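Local atomic coordinates of transcriptional regulator Tm0710 (Thermotoga maritima, PDB entry 2A61), a protein that probably binds DNA as a dimer through a winged helix-turn-helix domain and regulates transcription as a member of the MarR family. Residues A[76-81]-A[92-97]; A[34-39]-A[99-104]; A[48-53]-A[87-92]; A[22-27]-A[105-110]. One frame throughout, in Å; residues are numbered along the deposited sequence.

Interaction 1: A[76-81]-A[92-97]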
loop_
_atom_site.group_PDB
_atom_site.type_symbol
_atom_site.label_atom_id
_atom_site.label_comp_id
_atom_site.label_asym_id
_atom_site.label_seq_id
_atom_site.Cartn_x
_atom_site.Cartn_y
_atom_site.Cartn_z
ATOM N N TYR A 76 -21.785 -0.381 -2.728
ATOM C CA TYR A 76 -20.603 -0.101 -1.843
ATOM C C TYR A 76 -20.316 1.388 -1.573
ATOM O O TYR A 76 -19.778 1.767 -0.501
ATOM C CB TYR A 76 -19.341 -0.782 -2.417
ATOM C CG TYR A 76 -19.484 -2.276 -2.512
ATOM C CD1 TYR A 76 -19.480 -3.061 -1.359
ATOM C CD2 TYR A 76 -19.664 -2.914 -3.753
ATOM C CE1 TYR A 76 -19.630 -4.426 -1.423
ATOM C CE2 TYR A 76 -19.824 -4.314 -3.819
ATOM C CZ TYR A 76 -19.798 -5.045 -2.648
ATOM O OH TYR A 76 -19.968 -6.405 -2.642
ATOM N N LEU A 77 -20.713 2.210 -2.542
ATOM C CA LEU A 77 -20.624 3.652 -2.495
ATOM C C LEU A 77 -21.988 4.273 -2.800
ATOM O O LEU A 77 -22.824 3.677 -3.464
ATOM C CB LEU A 77 -19.649 4.171 -3.566
ATOM C CG LEU A 77 -18.165 3.951 -3.247
ATOM C CD1 LEU A 77 -17.290 4.640 -4.262
ATOM C CD2 LEU A 77 -17.844 4.483 -1.888
ATOM N N THR A 78 -22.174 5.488 -2.338
ATOM C CA THR A 78 -23.277 6.333 -2.799
ATOM C C THR A 78 -22.707 7.724 -3.012
ATOM O O THR A 78 -21.464 7.888 -3.063
ATOM C CB THR A 78 -24.543 6.219 -1.884
ATOM O OG1 THR A 78 -25.640 6.885 -2.503
ATOM C CG2 THR A 78 -24.327 6.774 -0.460
ATOM N N ARG A 79 -23.584 8.719 -3.120
ATOM C CA ARG A 79 -23.252 10.043 -3.599
ATOM C C ARG A 79 -24.030 11.054 -2.726
ATOM O O ARG A 79 -25.129 10.760 -2.268
ATOM C CB ARG A 79 -23.841 10.103 -4.996
ATOM C CG ARG A 79 -23.318 11.113 -5.906
ATOM C CD ARG A 79 -23.925 10.761 -7.243
ATOM N NE ARG A 79 -23.046 9.883 -8.001
ATOM C CZ ARG A 79 -22.580 10.177 -9.208
ATOM N NH1 ARG A 79 -22.935 11.303 -9.803
ATOM N NH2 ARG A 79 -21.742 9.355 -9.807
ATOM N N THR A 80 -23.453 12.237 -2.525
ATOM C CA THR A 80 -24.129 13.362 -1.895
ATOM C C THR A 80 -23.652 14.701 -2.526
ATOM O O THR A 80 -22.489 14.838 -2.928
ATOM C CB THR A 80 -23.983 13.301 -0.336
ATOM O OG1 THR A 80 -24.812 14.301 0.272
ATOM C CG2 THR A 80 -22.506 13.466 0.093
ATOM N N PRO A 81 -24.576 15.675 -2.697
ATOM C CA PRO A 81 -24.144 16.919 -3.330
ATOM C C PRO A 81 -23.180 17.730 -2.473
ATOM O O PRO A 81 -23.124 17.591 -1.234
ATOM C CB PRO A 81 -25.449 17.707 -3.550
ATOM C CG PRO A 81 -26.441 17.113 -2.600
ATOM C CD PRO A 81 -26.017 15.665 -2.392
ATOM N N VAL A 92 -19.527 8.869 -1.046
ATOM C CA VAL A 92 -19.532 8.461 0.356
ATOM C C VAL A 92 -19.736 6.948 0.453
ATOM O O VAL A 92 -20.281 6.340 -0.434
ATOM C CB VAL A 92 -20.588 9.211 1.208
ATOM C CG1 VAL A 92 -20.226 10.733 1.333
ATOM C CG2 VAL A 92 -21.941 9.138 0.605
ATOM N N ILE A 93 -19.312 6.354 1.562
ATOM C CA ILE A 93 -19.363 4.900 1.694
ATOM C C ILE A 93 -20.701 4.502 2.315
ATOM O O ILE A 93 -21.290 5.260 3.096
ATOM C CB ILE A 93 -18.152 4.388 2.542
ATOM C CG1 ILE A 93 -17.901 2.881 2.389
ATOM C CG2 ILE A 93 -18.289 4.813 4.034
ATOM C CD1 ILE A 93 -16.478 2.404 2.829
ATOM N N THR A 94 -21.170 3.314 1.977
ATOM C CA THR A 94 -22.377 2.752 2.571
ATOM C C THR A 94 -21.989 1.752 3.671
ATOM O O THR A 94 -20.820 1.430 3.829
ATOM C CB THR A 94 -23.220 1.974 1.514
ATOM O OG1 THR A 94 -22.435 0.924 0.970
ATOM C CG2 THR A 94 -23.653 2.866 0.362
ATOM N N ARG A 95 -22.989 1.243 4.397
ATOM C CA ARG A 95 -22.778 0.183 5.349
ATOM C C ARG A 95 -22.133 -1.027 4.718
ATOM O O ARG A 95 -21.226 -1.650 5.304
ATOM C CB ARG A 95 -24.118 -0.294 5.891
ATOM C CG ARG A 95 -24.191 -0.454 7.381
ATOM C CD ARG A 95 -23.270 -1.495 8.002
ATOM N NE ARG A 95 -22.125 -0.833 8.633
ATOM C CZ ARG A 95 -21.183 -1.428 9.372
ATOM N NH1 ARG A 95 -21.214 -2.752 9.640
ATOM N NH2 ARG A 95 -20.190 -0.673 9.842
ATOM N N LYS A 96 -22.646 -1.403 3.547
ATOM C CA LYS A 96 -22.123 -2.528 2.815
ATOM C C LYS A 96 -20.658 -2.322 2.441
ATOM O O LYS A 96 -19.867 -3.262 2.498
ATOM C CB LYS A 96 -22.944 -2.755 1.569
ATOM C CG LYS A 96 -22.586 -4.041 0.844
ATOM C CD LYS A 96 -23.490 -4.228 -0.354
ATOM C CE LYS A 96 -23.154 -5.509 -1.133
ATOM N NZ LYS A 96 -23.930 -5.450 -2.381
ATOM N N GLY A 97 -20.320 -1.102 2.026
ATOM C CA GLY A 97 -18.916 -0.723 1.759
ATOM C C GLY A 97 -18.054 -0.852 3.015
ATOM O O GLY A 97 -16.928 -1.343 2.933
#
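Y76 packs against K96 and G97 where the returning strand of the wing hairpin gives way to helix 95-119. Its CB lies 4.2 Å from G97 CA. With CG anti to the carbonyl carbon (chi1 -60°), the ring swings along the first helical turn. K96 O lies beside CD1 and, like G97 CA, at the ring edge in its plane. CE1 comes 3.7 Å from K96 CG, and OH reaches K96 CE at 3.6 Å. The extended lysine brings NZ to 4.6 Å from the Y76 ring centroid, an off-centre cation-pi contact; the same NZ is hydrogen-bonded to D74 O. With an alanine in place of Y76, K96 would probably lose its aromatic partner and a gap would open beside G97. At the backbone, Y76 O accepts from T94 N at 3.2 Å. T94 is the N-cap: its OG1 takes the N-H of G97 at 3.1 Å and also bonds G75 O. Further along, T78 and V92 form an antiparallel hydrogen-bonded pair, T78 N to V92 O being 2.8 Å and nearly straight, and their CG2 methyls touch. L77 and I93 share the other face of the sheet. The contact thus joins strand 77-82 to strand 88-93 and the start of helix 95-119, with Y76 and L77 resting on L39 of helix 33-45 and L71 of helix 61-73.

Interaction 2: A[34-39]-A[99-104]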
loop_
_atom_site.group_PDB
_atom_site.type_symbol
_atom_site.label_atom_id
_atom_site.label_comp_id
_atom_site.label_asym_id
_atom_site.label_seq_id
_atom_site.Cartn_x
_atom_site.Cartn_y
_atom_site.Cartn_z
ATOM N N ALA A 34 -7.871 -1.357 -7.182
ATOM C CA ALA A 34 -8.125 0.056 -7.341
ATOM C C ALA A 34 -9.474 0.435 -6.749
ATOM O O ALA A 34 -9.598 1.491 -6.113
ATOM C CB ALA A 34 -8.056 0.455 -8.802
ATOM N N GLN A 35 -10.479 -0.424 -6.929
ATOM C CA GLN A 35 -11.766 -0.194 -6.281
ATOM C C GLN A 35 -11.650 -0.193 -4.758
ATOM O O GLN A 35 -12.291 0.616 -4.093
ATOM C CB GLN A 35 -12.779 -1.232 -6.690
ATOM C CG GLN A 35 -13.369 -1.090 -8.126
ATOM C CD GLN A 35 -14.475 -2.133 -8.341
ATOM O OE1 GLN A 35 -14.241 -3.321 -8.132
ATOM N NE2 GLN A 35 -15.692 -1.685 -8.741
ATOM N N PHE A 36 -10.900 -1.138 -4.207
ATOM C CA PHE A 36 -10.703 -1.180 -2.763
ATOM C C PHE A 36 -9.954 0.052 -2.221
ATOM O O PHE A 36 -10.276 0.561 -1.150
ATOM C CB PHE A 36 -9.927 -2.455 -2.365
ATOM C CG PHE A 36 -9.681 -2.570 -0.898
ATOM C CD1 PHE A 36 -10.743 -2.746 -0.017
ATOM C CD2 PHE A 36 -8.392 -2.517 -0.388
ATOM C CE1 PHE A 36 -10.505 -2.846 1.363
ATOM C CE2 PHE A 36 -8.168 -2.617 0.983
ATOM C CZ PHE A 36 -9.232 -2.779 1.835
ATOM N N ASP A 37 -8.957 0.512 -2.969
ATOM C CA ASP A 37 -8.219 1.730 -2.611
ATOM C C ASP A 37 -9.150 2.969 -2.507
ATOM O O ASP A 37 -8.964 3.810 -1.617
ATOM C CB ASP A 37 -7.122 2.011 -3.626
ATOM C CG ASP A 37 -5.919 1.072 -3.503
ATOM O OD1 ASP A 37 -5.602 0.545 -2.397
ATOM O OD2 ASP A 37 -5.298 0.854 -4.572
ATOM N N ILE A 38 -10.118 3.083 -3.424
ATOM C CA ILE A 38 -11.174 4.108 -3.303
ATOM C C ILE A 38 -12.005 3.899 -2.037
ATOM O O ILE A 38 -12.251 4.851 -1.283
ATOM C CB ILE A 38 -12.132 4.103 -4.510
ATOM C CG1 ILE A 38 -11.375 4.537 -5.782
ATOM C CG2 ILE A 38 -13.379 4.910 -4.213
ATOM C CD1 ILE A 38 -12.158 4.267 -7.029
ATOM N N LEU A 39 -12.435 2.666 -1.800
ATOM C CA LEU A 39 -13.314 2.394 -0.645
ATOM C C LEU A 39 -12.611 2.622 0.666
ATOM O O LEU A 39 -13.204 3.202 1.586
ATOM C CB LEU A 39 -13.839 0.966 -0.636
ATOM C CG LEU A 39 -14.904 0.508 -1.606
ATOM C CD1 LEU A 39 -15.122 -1.017 -1.426
ATOM C CD2 LEU A 39 -16.195 1.271 -1.340
ATOM N N GLU A 99 -18.535 -2.885 5.559
ATOM C CA GLU A 99 -18.387 -4.305 5.900
ATOM C C GLU A 99 -17.199 -4.915 5.162
ATOM O O GLU A 99 -16.585 -5.825 5.653
ATOM C CB GLU A 99 -19.669 -5.100 5.579
ATOM C CG GLU A 99 -20.794 -4.836 6.571
ATOM C CD GLU A 99 -22.191 -5.202 6.062
ATOM O OE1 GLU A 99 -22.353 -5.649 4.894
ATOM O OE2 GLU A 99 -23.143 -5.044 6.869
ATOM N N VAL A 100 -16.934 -4.442 3.960
ATOM C CA VAL A 100 -15.818 -4.932 3.156
ATOM C C VAL A 100 -14.508 -4.579 3.931
ATOM O O VAL A 100 -13.725 -5.468 4.221
ATOM C CB VAL A 100 -15.777 -4.274 1.766
ATOM C CG1 VAL A 100 -14.495 -4.729 1.004
ATOM C CG2 VAL A 100 -17.051 -4.572 0.942
ATOM N N ILE A 101 -14.308 -3.295 4.287
ATOM C CA ILE A 101 -13.122 -2.896 5.052
ATOM C C ILE A 101 -13.017 -3.684 6.360
ATOM O O ILE A 101 -11.938 -4.172 6.711
ATOM C CB ILE A 101 -13.072 -1.334 5.288
ATOM C CG1 ILE A 101 -12.571 -0.629 4.021
ATOM C CG2 ILE A 101 -12.049 -0.968 6.344
ATOM C CD1 ILE A 101 -13.601 -0.456 2.996
ATOM N N GLU A 102 -14.153 -3.830 7.065
ATOM C CA GLU A 102 -14.188 -4.591 8.325
ATOM C C GLU A 102 -13.764 -6.057 8.157
ATOM O O GLU A 102 -13.126 -6.624 9.037
ATOM C CB GLU A 102 -15.600 -4.542 8.916
ATOM C CG GLU A 102 -15.981 -3.139 9.407
ATOM C CD GLU A 102 -17.415 -2.994 9.897
ATOM O OE1 GLU A 102 -18.277 -3.924 9.726
ATOM O OE2 GLU A 102 -17.680 -1.913 10.447
ATOM N N LYS A 103 -14.178 -6.681 7.052
ATOM C CA LYS A 103 -13.746 -8.064 6.714
ATOM C C LYS A 103 -12.266 -8.175 6.350
ATOM O O LYS A 103 -11.612 -9.162 6.686
ATOM C CB LYS A 103 -14.641 -8.655 5.624
ATOM C CG LYS A 103 -15.972 -9.198 6.212
ATOM C CD LYS A 103 -16.989 -9.706 5.165
ATOM C CE LYS A 103 -18.355 -9.981 5.835
ATOM N NZ LYS A 103 -19.486 -10.043 4.834
ATOM N N VAL A 104 -11.727 -7.162 5.687
ATOM C CA VAL A 104 -10.275 -7.083 5.466
ATOM C C VAL A 104 -9.484 -7.035 6.821
ATOM O O VAL A 104 -8.484 -7.771 7.028
ATOM C CB VAL A 104 -9.916 -5.899 4.506
ATOM C CG1 VAL A 104 -8.400 -5.630 4.483
ATOM C CG2 VAL A 104 -10.458 -6.160 3.095
#
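F36 and L39 meet V100, I101 and V104 in a buried apolar seam between helix 33-45 of the winged helix-turn-helix domain and the long helix 95-119. The two short segments cross near a right angle, at 103° between their directions, with axes 10.9 Å apart, so side chains and not backbones fill the interface. The aromatic contacts belong to F36. Its CG is anti to the backbone N (chi1 180°), which sends the ring outward to meet V104 coming from the opposite direction. F36 CE1 is 3.7 Å from V104 CG2, while CZ touches both methyls of that valine. On the I101 side, F36 CE1 lies 4.0 Å from CG1, and V100 CG1 is a looser neighbour, 4.4 Å from F36 CD1; all three aliphatic groups approach the ring obliquely. The aliphatic contacts are fewer and centre on L39, whose CD1 only grazes V100 CG1 at 4.5 Å. Around the seam, L26 covers F36 and V100, Y76 covers V100, and V25 backs V104. I101 is bent at chi2 (80°), and its CD1 lies 3.9 Å from L39 CB and just as near L39 O.

Interaction 3: A[48-53]-A[87-92]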
loop_
_atom_site.group_PDB
_atom_site.type_symbol
_atom_site.label_atom_id
_atom_site.label_comp_id
_atom_site.label_asym_id
_atom_site.label_seq_id
_atom_site.Cartn_x
_atom_site.Cartn_y
_atom_site.Cartn_z
ATOM N N LYS A 48 -15.181 11.972 -0.662
ATOM C CA LYS A 48 -14.152 12.366 -1.580
ATOM C C LYS A 48 -14.798 12.830 -2.880
ATOM O O LYS A 48 -15.757 12.202 -3.388
ATOM C CB LYS A 48 -13.167 11.213 -1.856
ATOM C CG LYS A 48 -12.363 10.744 -0.704
ATOM C CD LYS A 48 -11.367 11.871 -0.277
ATOM C CE LYS A 48 -10.454 11.434 0.855
ATOM N NZ LYS A 48 -9.456 12.518 1.212
ATOM N N ARG A 49 -14.243 13.915 -3.440
ATOM C CA ARG A 49 -14.670 14.370 -4.778
ATOM C C ARG A 49 -14.057 13.424 -5.814
ATOM O O ARG A 49 -13.012 12.817 -5.550
ATOM C CB ARG A 49 -14.161 15.808 -5.050
ATOM C CG ARG A 49 -14.514 16.818 -3.927
ATOM C CD ARG A 49 -13.975 18.206 -4.252
ATOM N NE ARG A 49 -14.414 19.219 -3.261
ATOM C CZ ARG A 49 -15.544 19.919 -3.367
ATOM N NH1 ARG A 49 -16.383 19.693 -4.368
ATOM N NH2 ARG A 49 -15.863 20.841 -2.452
ATOM N N PRO A 50 -14.681 13.319 -7.005
ATOM C CA PRO A 50 -14.139 12.452 -8.043
ATOM C C PRO A 50 -12.726 12.840 -8.466
ATOM O O PRO A 50 -11.925 11.972 -8.692
ATOM C CB PRO A 50 -15.127 12.631 -9.209
ATOM C CG PRO A 50 -16.357 13.098 -8.597
ATOM C CD PRO A 50 -15.961 13.942 -7.420
ATOM N N GLY A 51 -12.421 14.143 -8.556
ATOM C CA GLY A 51 -11.060 14.626 -8.772
ATOM C C GLY A 51 -10.035 14.194 -7.743
ATOM O O GLY A 51 -8.914 13.911 -8.113
ATOM N N GLU A 52 -10.404 14.171 -6.454
ATOM C CA GLU A 52 -9.517 13.698 -5.374
ATOM C C GLU A 52 -9.195 12.191 -5.488
ATOM O O GLU A 52 -8.073 11.737 -5.209
ATOM C CB GLU A 52 -10.166 13.978 -4.015
ATOM C CG GLU A 52 -10.279 15.515 -3.711
ATOM C CD GLU A 52 -11.079 15.877 -2.446
ATOM O OE1 GLU A 52 -11.899 15.069 -1.996
ATOM O OE2 GLU A 52 -10.931 17.030 -1.931
ATOM N N LEU A 53 -10.176 11.403 -5.897
ATOM C CA LEU A 53 -9.956 9.969 -6.159
ATOM C C LEU A 53 -8.993 9.746 -7.334
ATOM O O LEU A 53 -8.159 8.854 -7.292
ATOM C CB LEU A 53 -11.292 9.253 -6.403
ATOM C CG LEU A 53 -12.276 9.221 -5.223
ATOM C CD1 LEU A 53 -13.622 8.491 -5.644
ATOM C CD2 LEU A 53 -11.645 8.538 -4.019
ATOM N N ARG A 87 -23.147 21.936 -8.884
ATOM C CA ARG A 87 -22.536 21.172 -9.995
ATOM C C ARG A 87 -21.520 20.101 -9.559
ATOM O O ARG A 87 -21.032 19.331 -10.379
ATOM C CB ARG A 87 -21.860 22.135 -10.970
ATOM C CG ARG A 87 -22.851 22.764 -11.954
ATOM C CD ARG A 87 -22.402 24.152 -12.429
ATOM N NE ARG A 87 -20.941 24.281 -12.484
ATOM C CZ ARG A 87 -20.177 23.981 -13.536
ATOM N NH1 ARG A 87 -20.717 23.529 -14.672
ATOM N NH2 ARG A 87 -18.857 24.144 -13.452
ATOM N N ALA A 88 -21.219 20.054 -8.263
ATOM C CA ALA A 88 -20.225 19.137 -7.720
ATOM C C ALA A 88 -20.882 18.132 -6.786
ATOM O O ALA A 88 -21.969 18.382 -6.293
ATOM C CB ALA A 88 -19.146 19.963 -6.967
ATOM N N TYR A 89 -20.222 16.996 -6.528
ATOM C CA TYR A 89 -20.741 15.981 -5.608
ATOM C C TYR A 89 -19.595 15.238 -4.910
ATOM O O TYR A 89 -18.451 15.327 -5.335
ATOM C CB TYR A 89 -21.659 14.971 -6.344
ATOM C CG TYR A 89 -20.958 14.117 -7.369
ATOM C CD1 TYR A 89 -20.445 12.862 -7.038
ATOM C CD2 TYR A 89 -20.820 14.556 -8.689
ATOM C CE1 TYR A 89 -19.815 12.071 -8.000
ATOM C CE2 TYR A 89 -20.211 13.781 -9.643
ATOM C CZ TYR A 89 -19.702 12.537 -9.302
ATOM O OH TYR A 89 -19.088 11.778 -10.288
ATOM N N PHE A 90 -19.917 14.491 -3.862
ATOM C CA PHE A 90 -18.938 13.694 -3.125
ATOM C C PHE A 90 -19.382 12.253 -3.193
ATOM O O PHE A 90 -20.589 11.973 -3.228
ATOM C CB PHE A 90 -18.848 14.080 -1.630
ATOM C CG PHE A 90 -18.237 15.458 -1.367
ATOM C CD1 PHE A 90 -16.877 15.600 -1.088
ATOM C CD2 PHE A 90 -19.046 16.595 -1.370
ATOM C CE1 PHE A 90 -16.324 16.885 -0.817
ATOM C CE2 PHE A 90 -18.499 17.864 -1.104
ATOM C CZ PHE A 90 -17.147 17.985 -0.830
ATOM N N LEU A 91 -18.405 11.344 -3.228
ATOM C CA LEU A 91 -18.674 9.921 -3.028
ATOM C C LEU A 91 -18.533 9.569 -1.567
ATOM O O LEU A 91 -17.542 9.953 -0.918
ATOM C CB LEU A 91 -17.751 9.051 -3.919
ATOM C CG LEU A 91 -18.147 9.493 -5.356
ATOM C CD1 LEU A 91 -17.000 9.734 -6.310
ATOM C CD2 LEU A 91 -19.301 8.675 -5.918
ATOM N N VAL A 92 -19.527 8.869 -1.046
ATOM C CA VAL A 92 -19.532 8.461 0.356
ATOM C C VAL A 92 -19.736 6.948 0.453
ATOM O O VAL A 92 -20.281 6.340 -0.434
ATOM C CB VAL A 92 -20.588 9.211 1.208
ATOM C CG1 VAL A 92 -20.226 10.733 1.333
ATOM C CG2 VAL A 92 -21.941 9.138 0.605
HETATM O O HOH W 1 -16.728 17.370 -6.266
#
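A single antiparallel bridge adds the loop before helix 50-57 to the wing hairpin of the winged helix-turn-helix domain: K48 N donates to L91 O (3.1 Å), and L91 N donates to K48 O at 2.8 Å. R49, the N-cap residue, gives its backbone N-H to E52 OE1. Its extended side chain crosses F90 obliquely, so that F90 CZ sits over the centre of one guanidinium face, 3.5 Å from R49 NH2, with the two planes 45° apart. A88 CB lies at the guanidinium edge, 3.8 Å from R49 NH1. That nitrogen also donates to a water bonded to Y89 O and forms a salt bridge with D82. P50 packs over one face of the Y89 ring, P50 CG 3.5 Å from Y89 CZ. Further in, L53 CD1 meets L91 CD1 at 3.7 Å. These two leucines point the contact inward, lying against V68 of helix 61-73, with I38 and I42 of helix 33-45 beside them, while strand 77-82 pairs with the other side of strand 88-93.

Interaction 4: A[22-27]-A[105-110]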
loop_
_atom_site.group_PDB
_atom_site.type_symbol
_atom_site.label_atom_id
_atom_site.label_comp_id
_atom_site.label_asym_id
_atom_site.label_seq_id
_atom_site.Cartn_x
_atom_site.Cartn_y
_atom_site.Cartn_z
ATOM N N GLY A 22 -4.827 -9.769 4.075
ATOM C CA GLY A 22 -6.058 -9.008 4.237
ATOM C C GLY A 22 -6.833 -8.883 2.943
ATOM O O GLY A 22 -8.054 -9.059 2.952
ATOM N N ARG A 23 -6.147 -8.613 1.837
ATOM C CA ARG A 23 -6.846 -8.367 0.529
ATOM C C ARG A 23 -7.435 -9.610 -0.162
ATOM O O ARG A 23 -8.137 -9.496 -1.171
ATOM C CB ARG A 23 -5.954 -7.579 -0.425
ATOM C CG ARG A 23 -5.943 -6.038 -0.093
ATOM C CD ARG A 23 -4.839 -5.310 -0.833
ATOM N NE ARG A 23 -4.745 -3.876 -0.588
ATOM C CZ ARG A 23 -4.914 -2.931 -1.520
ATOM N NH1 ARG A 23 -5.155 -3.234 -2.782
ATOM N NH2 ARG A 23 -4.782 -1.662 -1.201
ATOM N N LYS A 24 -7.139 -10.783 0.397
ATOM C CA LYS A 24 -7.660 -12.085 -0.075
ATOM C C LYS A 24 -9.186 -12.141 0.048
ATOM O O LYS A 24 -9.851 -12.838 -0.725
ATOM C CB LYS A 24 -6.996 -13.245 0.677
ATOM C CG LYS A 24 -5.549 -13.476 0.262
ATOM C CD LYS A 24 -4.929 -14.579 1.121
ATOM C CE LYS A 24 -3.525 -14.932 0.655
ATOM N NZ LYS A 24 -2.946 -15.892 1.622
ATOM N N VAL A 25 -9.750 -11.383 0.992
ATOM C CA VAL A 25 -11.208 -11.277 1.106
ATOM C C VAL A 25 -11.898 -10.532 -0.066
ATOM O O VAL A 25 -13.078 -10.750 -0.323
ATOM C CB VAL A 25 -11.702 -10.718 2.509
ATOM C CG1 VAL A 25 -10.959 -11.397 3.680
ATOM C CG2 VAL A 25 -11.532 -9.300 2.585
ATOM N N LEU A 26 -11.166 -9.677 -0.783
ATOM C CA LEU A 26 -11.733 -8.980 -1.920
ATOM C C LEU A 26 -12.251 -9.907 -3.036
ATOM O O LEU A 26 -13.099 -9.520 -3.833
ATOM C CB LEU A 26 -10.706 -8.038 -2.513
ATOM C CG LEU A 26 -10.116 -6.882 -1.678
ATOM C CD1 LEU A 26 -9.114 -6.120 -2.570
ATOM C CD2 LEU A 26 -11.225 -5.948 -1.151
ATOM N N ARG A 27 -11.706 -11.112 -3.096
ATOM C CA ARG A 27 -12.136 -12.124 -4.039
ATOM C C ARG A 27 -13.579 -12.509 -3.782
ATOM O O ARG A 27 -14.335 -12.764 -4.705
ATOM C CB ARG A 27 -11.237 -13.355 -3.862
ATOM C CG ARG A 27 -11.398 -14.302 -5.024
ATOM C CD ARG A 27 -11.324 -15.701 -4.583
ATOM N NE ARG A 27 -10.059 -16.316 -4.910
ATOM C CZ ARG A 27 -9.918 -17.379 -5.696
ATOM N NH1 ARG A 27 -10.958 -17.930 -6.283
ATOM N NH2 ARG A 27 -8.717 -17.872 -5.900
ATOM N N ILE A 105 -9.930 -6.150 7.709
ATOM C CA ILE A 105 -9.308 -5.955 9.016
ATOM C C ILE A 105 -9.409 -7.227 9.871
ATOM O O ILE A 105 -8.413 -7.686 10.468
ATOM C CB ILE A 105 -9.930 -4.713 9.735
ATOM C CG1 ILE A 105 -9.546 -3.434 8.961
ATOM C CG2 ILE A 105 -9.472 -4.671 11.165
ATOM C CD1 ILE A 105 -10.194 -2.166 9.448
ATOM N N GLU A 106 -10.605 -7.813 9.870
ATOM C CA GLU A 106 -10.851 -9.083 10.524
ATOM C C GLU A 106 -9.869 -10.163 10.039
ATOM O O GLU A 106 -9.318 -10.846 10.859
ATOM C CB GLU A 106 -12.297 -9.550 10.311
ATOM C CG GLU A 106 -12.591 -10.937 10.812
ATOM C CD GLU A 106 -14.033 -11.367 10.553
ATOM O OE1 GLU A 106 -14.288 -12.059 9.528
ATOM O OE2 GLU A 106 -14.898 -10.983 11.377
ATOM N N ARG A 107 -9.667 -10.294 8.731
ATOM C CA ARG A 107 -8.737 -11.301 8.174
ATOM C C ARG A 107 -7.297 -11.025 8.638
ATOM O O ARG A 107 -6.547 -11.951 8.995
ATOM C CB ARG A 107 -8.811 -11.326 6.641
ATOM C CG ARG A 107 -7.727 -12.185 5.939
ATOM C CD ARG A 107 -7.958 -13.619 6.192
ATOM N NE ARG A 107 -8.974 -14.041 5.249
ATOM C CZ ARG A 107 -8.735 -14.719 4.135
ATOM N NH1 ARG A 107 -7.501 -15.093 3.828
ATOM N NH2 ARG A 107 -9.757 -15.039 3.352
ATOM N N ARG A 108 -6.918 -9.747 8.622
ATOM C CA ARG A 108 -5.616 -9.331 9.169
ATOM C C ARG A 108 -5.442 -9.659 10.660
ATOM O O ARG A 108 -4.371 -10.132 11.083
ATOM C CB ARG A 108 -5.417 -7.827 8.940
ATOM C CG ARG A 108 -5.206 -7.442 7.462
ATOM C CD ARG A 108 -5.360 -5.943 7.250
ATOM N NE ARG A 108 -4.287 -5.189 7.900
ATOM C CZ ARG A 108 -3.225 -4.658 7.279
ATOM N NH1 ARG A 108 -3.071 -4.769 5.959
ATOM N NH2 ARG A 108 -2.307 -3.996 7.985
ATOM N N GLU A 109 -6.474 -9.364 11.464
ATOM C CA GLU A 109 -6.470 -9.713 12.901
ATOM C C GLU A 109 -6.284 -11.233 13.103
ATOM O O GLU A 109 -5.497 -11.667 13.974
ATOM C CB GLU A 109 -7.779 -9.218 13.585
ATOM C CG GLU A 109 -7.847 -7.659 13.737
ATOM C CD GLU A 109 -9.193 -7.151 14.288
ATOM O OE1 GLU A 109 -10.160 -7.925 14.355
ATOM O OE2 GLU A 109 -9.288 -5.967 14.624
ATOM N N ASN A 110 -6.999 -12.027 12.310
ATOM C CA ASN A 110 -6.899 -13.495 12.403
ATOM C C ASN A 110 -5.513 -13.994 11.995
ATOM O O ASN A 110 -4.935 -14.861 12.645
ATOM C CB ASN A 110 -8.010 -14.205 11.588
ATOM C CG ASN A 110 -9.429 -13.860 12.079
ATOM O OD1 ASN A 110 -9.627 -13.362 13.196
ATOM N ND2 ASN A 110 -10.413 -14.101 11.227
#
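G22 comes close to helix 95-119, its CA 5.0 Å from R108 CA, just before the type I turn from R23 to L26. G22 has no side chain, and its CA lies 3.7 Å from R108 CG; a CB would run into that methylene. R107 supplies most of the remaining contact. Its CG is anti to the backbone N (chi1 171°), and bends at chi2 and chi3 fold the chain past V25. V25 CG1 therefore touches R107 at both ends of the bend, 3.7 Å from CB and 3.7 Å from NE. The R107 and K24 side chains cross at about a right angle, R107 NH1 being 3.7 Å from K24 CB. R107 NH1 and K24 NZ, 5.1 Å apart, both form salt bridges to E21, one to each carboxylate oxygen, which probably offsets their like charge. A leucine in place of R107 would probably leave one E21 carboxylate oxygen without its charged mate and K24 CB less covered. R108 NE pairs with E8 of the second subunit, and K24 NZ is hydrogen-bonded to S143 O of that subunit. Arginine packing within the subunit thus combines with a salt bridge and a hydrogen bond across the dimer.

The four contacts run from the wing to the dimer side. Interactions 1 and 3 share V92 and build on the same hairpin, centres about 11 Å apart, with T80 O and F90 N a probable hydrogen bond between them (2.8 Å). Interaction 2 links helix 33-45 to helix 95-119, touching interaction 1 where L77 CD2 meets L39 CD2 (3.7 Å) and where R95 pairs with E102. Interaction 4 follows along that helix, its centre about 10 Å from that of interaction 2, joined by the salt bridge of D37 OD1 to R23 NH2 (2.6 Å). Interactions 3 and 4 lie about 27 Å apart between centres, probably separating a DNA-binding end from the subunit interface.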